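Local coordinates for protein tRNA-5-methyluridine(54) 2-sulfurtransferase (Pyrococcus horikoshii, PDB 3VRH) that catalyses the ATP-dependent 2-thiolation of 5-methyluridine 54 in the T loop of tRNA, a modification that stabilises tRNA against heat in thermophiles, at residues A[51-56]-A[137-142]. Residues are numbered along the deposited sequence; the frame is centred on the assembly and turned at random.
With BCN (bicine), chain D.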
ATOM      1  N   LEU A  51     -27.704   5.289 -16.136  1.00 26.91           N
ATOM      2  CA  LEU A  51     -27.588   3.894 -16.519  1.00 24.81           C
ATOM      3  C   LEU A  51     -26.800   3.128 -15.455  1.00 25.77           C
ATOM      4  O   LEU A  51     -25.722   3.571 -15.053  1.00 21.46           O
ATOM      5  CB  LEU A  51     -26.879   3.788 -17.865  1.00 23.74           C
ATOM      6  CG  LEU A  51     -26.688   2.350 -18.347  1.00 24.06           C
ATOM      7  CD1 LEU A  51     -28.031   1.761 -18.745  1.00 27.37           C
ATOM      8  CD2 LEU A  51     -25.664   2.234 -19.480  1.00 24.00           C
ATOM      9  N   VAL A  52     -27.335   2.002 -14.983  1.00 25.71           N
ATOM     10  CA  VAL A  52     -26.591   1.148 -14.039  1.00 26.61           C
ATOM     11  C   VAL A  52     -26.273  -0.187 -14.709  1.00 27.47           C
ATOM     12  O   VAL A  52     -27.170  -0.882 -15.208  1.00 24.09           O
ATOM     13  CB  VAL A  52     -27.354   0.897 -12.720  1.00 24.56           C
ATOM     14  CG1 VAL A  52     -26.525   0.019 -11.778  1.00 26.74           C
ATOM     15  CG2 VAL A  52     -27.701   2.213 -12.043  1.00 25.59           C
ATOM     16  N   ALA A  53     -24.988  -0.522 -14.748  1.00 24.11           N
ATOM     17  CA  ALA A  53     -24.537  -1.758 -15.383  1.00 29.04           C
ATOM     18  C   ALA A  53     -24.727  -2.860 -14.384  1.00 26.82           C
ATOM     19  O   ALA A  53     -24.022  -2.908 -13.386  1.00 30.94           O
ATOM     20  CB  ALA A  53     -23.056  -1.659 -15.774  1.00 31.65           C
ATOM     21  N   VAL A  54     -25.678  -3.743 -14.633  1.00 26.58           N
ATOM     22  CA  VAL A  54     -25.999  -4.762 -13.641  1.00 26.10           C
ATOM     23  C   VAL A  54     -25.461  -6.144 -14.050  1.00 25.32           C
ATOM     24  O   VAL A  54     -25.904  -6.741 -15.029  1.00 23.89           O
ATOM     25  CB  VAL A  54     -27.514  -4.761 -13.298  1.00 27.02           C
ATOM     26  CG1 VAL A  54     -27.930  -3.374 -12.838  1.00 25.69           C
ATOM     27  CG2 VAL A  54     -28.333  -5.118 -14.499  1.00 27.25           C
ATOM     28  N   SER A  55     -24.478  -6.631 -13.298  1.00 19.73           N
ATOM     29  CA  SER A  55     -23.824  -7.907 -13.602  1.00 24.50           C
ATOM     30  C   SER A  55     -24.617  -9.090 -13.063  1.00 21.51           C
ATOM     31  O   SER A  55     -24.343 -10.234 -13.408  1.00 24.14           O
ATOM     32  CB  SER A  55     -22.449  -7.935 -12.934  1.00 22.47           C
ATOM     33  OG  SER A  55     -22.628  -7.817 -11.520  1.00 22.79           O
ATOM     34  N   GLY A  56     -25.587  -8.812 -12.195  1.00 21.03           N
ATOM     35  CA  GLY A  56     -26.200  -9.865 -11.398  1.00 21.97           C
ATOM     36  C   GLY A  56     -25.537 -10.012 -10.030  1.00 19.89           C
ATOM     37  O   GLY A  56     -26.055 -10.711  -9.167  1.00 21.36           O
ATOM     38  N   TYR A 137     -16.120  -0.750 -22.412  1.00 24.77           N
ATOM     39  CA  TYR A 137     -16.368  -0.120 -23.695  1.00 30.73           C
ATOM     40  C   TYR A 137     -17.856  -0.138 -24.005  1.00 29.88           C
ATOM     41  O   TYR A 137     -18.432   0.878 -24.407  1.00 29.54           O
ATOM     42  CB  TYR A 137     -15.610  -0.833 -24.816  1.00 24.12           C
ATOM     43  CG  TYR A 137     -15.936  -0.275 -26.200  1.00 33.57           C
ATOM     44  CD1 TYR A 137     -16.949  -0.825 -26.970  1.00 28.40           C
ATOM     45  CD2 TYR A 137     -15.223   0.799 -26.731  1.00 32.58           C
ATOM     46  CE1 TYR A 137     -17.256  -0.319 -28.222  1.00 31.97           C
ATOM     47  CE2 TYR A 137     -15.510   1.297 -27.984  1.00 33.83           C
ATOM     48  CZ  TYR A 137     -16.540   0.733 -28.725  1.00 36.00           C
ATOM     49  OH  TYR A 137     -16.847   1.220 -29.973  1.00 32.34           O
ATOM     50  N   ILE A 138     -18.464  -1.305 -23.827  1.00 25.92           N
ATOM     51  CA  ILE A 138     -19.880  -1.474 -24.147  1.00 27.03           C
ATOM     52  C   ILE A 138     -20.753  -0.613 -23.245  1.00 26.91           C
ATOM     53  O   ILE A 138     -21.720  -0.019 -23.708  1.00 24.95           O
ATOM     54  CB  ILE A 138     -20.314  -2.947 -24.055  1.00 21.94           C
ATOM     55  CG1 ILE A 138     -19.629  -3.769 -25.146  1.00 27.67           C
ATOM     56  CG2 ILE A 138     -21.840  -3.069 -24.177  1.00 26.85           C
ATOM     57  CD1 ILE A 138     -19.976  -5.262 -25.122  1.00 28.74           C
ATOM     58  N   MET A 139     -20.401  -0.542 -21.958  1.00 26.43           N
ATOM     59  CA  MET A 139     -21.155   0.270 -21.009  1.00 30.04           C
ATOM     60  C   MET A 139     -21.153   1.709 -21.485  1.00 27.07           C
ATOM     61  O   MET A 139     -22.187   2.370 -21.500  1.00 24.59           O
ATOM     62  CB  MET A 139     -20.541   0.242 -19.602  1.00 28.37           C
ATOM     63  CG  MET A 139     -20.763  -1.027 -18.803  1.00 33.52           C
ATOM     64  SD  MET A 139     -19.616  -1.018 -17.405  1.00 38.85           S
ATOM     65  CE  MET A 139     -20.079   0.522 -16.636  1.00 21.10           C
ATOM     66  N   ASN A 140     -19.973   2.188 -21.862  1.00 25.03           N
ATOM     67  CA  ASN A 140     -19.851   3.569 -22.266  1.00 29.36           C
ATOM     68  C   ASN A 140     -20.515   3.860 -23.606  1.00 26.16           C
ATOM     69  O   ASN A 140     -21.222   4.836 -23.724  1.00 26.86           O
ATOM     70  CB  ASN A 140     -18.392   4.028 -22.270  1.00 27.36           C
ATOM     71  CG  ASN A 140     -18.257   5.489 -22.664  1.00 30.60           C
ATOM     72  OD1 ASN A 140     -18.595   6.390 -21.903  1.00 28.59           O
ATOM     73  ND2 ASN A 140     -17.769   5.721 -23.858  1.00 28.46           N
ATOM     74  N   LYS A 141     -20.288   3.021 -24.611  1.00 27.58           N
ATOM     75  CA  LYS A 141     -20.901   3.272 -25.914  1.00 29.35           C
ATOM     76  C   LYS A 141     -22.424   3.121 -25.887  1.00 29.44           C
ATOM     77  O   LYS A 141     -23.123   3.804 -26.633  1.00 30.18           O
ATOM     78  CB  LYS A 141     -20.294   2.404 -27.023  1.00 30.52           C
ATOM     79  CG  LYS A 141     -20.738   2.851 -28.420  1.00 28.45           C
ATOM     80  CD  LYS A 141     -19.875   2.291 -29.537  1.00 31.30           C
ATOM     81  CE  LYS A 141     -20.062   3.111 -30.813  1.00 33.78           C
ATOM     82  NZ  LYS A 141     -21.513   3.419 -31.057  1.00 33.92           N
ATOM     83  N   PHE A 142     -22.932   2.252 -25.013  1.00 25.69           N
ATOM     84  CA  PHE A 142     -24.372   2.078 -24.853  1.00 25.52           C
ATOM     85  C   PHE A 142     -24.967   3.300 -24.191  1.00 29.93           C
ATOM     86  O   PHE A 142     -26.041   3.762 -24.567  1.00 27.12           O
ATOM     87  CB  PHE A 142     -24.705   0.835 -24.016  1.00 25.70           C
ATOM     88  CG  PHE A 142     -26.177   0.546 -23.938  1.00 26.39           C
ATOM     89  CD1 PHE A 142     -26.977   1.180 -23.001  1.00 22.64           C
ATOM     90  CD2 PHE A 142     -26.767  -0.341 -24.831  1.00 23.42           C
ATOM     91  CE1 PHE A 142     -28.329   0.929 -22.946  1.00 25.05           C
ATOM     92  CE2 PHE A 142     -28.116  -0.593 -24.770  1.00 22.54           C
ATOM     93  CZ  PHE A 142     -28.894   0.044 -23.828  1.00 23.17           C
TER
HETATM   94  N1  BCN D 403     -19.984  -3.543 -10.425  1.00 36.46           N
HETATM   95  C1  BCN D 403     -19.411  -3.342  -9.032  1.00 32.83           C
HETATM   96  C2  BCN D 403     -18.052  -3.898  -8.830  1.00 32.96           C
HETATM   97  O21 BCN D 403     -17.302  -3.991  -9.836  1.00 40.94           O
HETATM   98  O22 BCN D 403     -17.680  -4.286  -7.700  1.00 39.83           O
HETATM   99  C3  BCN D 403     -20.731  -4.826 -10.517  1.00 37.46           C
HETATM  100  C4  BCN D 403     -21.203  -5.507  -9.214  1.00 37.24           C
HETATM  101  O4  BCN D 403     -22.222  -6.147  -9.166  1.00 24.87           O
HETATM  102  C5  BCN D 403     -20.882  -2.437 -10.751  1.00 23.14           C
HETATM  103  C6  BCN D 403     -21.277  -2.384 -12.165  1.00 34.77           C
HETATM  104  O6  BCN D 403     -21.752  -1.401 -12.630  1.00 33.52           O
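Met139 lays the outer half of its side chain over the methyl group of Ala53: CG and SD each lie 3.9 Å from Ala53 CB, and CE comes closest, at 3.8 Å. The bend at the thioether (chi3 57°) folds CE back, so that three successive atoms of the chain share the one small methyl. Two residues earlier on strand 49-53, Leu51 reaches the helix with a single branch. With CG anti to the backbone N (chi1 179°), its CD2 lies 3.9 Å from Phe142 CD1, approaching the ring obliquely, and 4.0 Å from Met139 O; the Leu51 and Phe142 side chains cross at about a right angle. All four residues are buried, and their side-chain contacts are apolar. The axes of segments 51-53 and 137-142 come within 9.9 Å and run nearly antiparallel (165°). Met139 also touches Ile79 and Ile151 on the flanking parallel strands, so helix 127-145 covers the middle of the sheet. At the strand end bicine O6 donates a 2.8 Å hydrogen bond to Ala53 O, and beyond it bicine O4 pairs with Ser55 OG at 2.9 Å. Past ATP-binding Ala53, the strand enters the SGGKDS loop begun by Ser55 and Gly56, the PP-loop signature of this ATPase family.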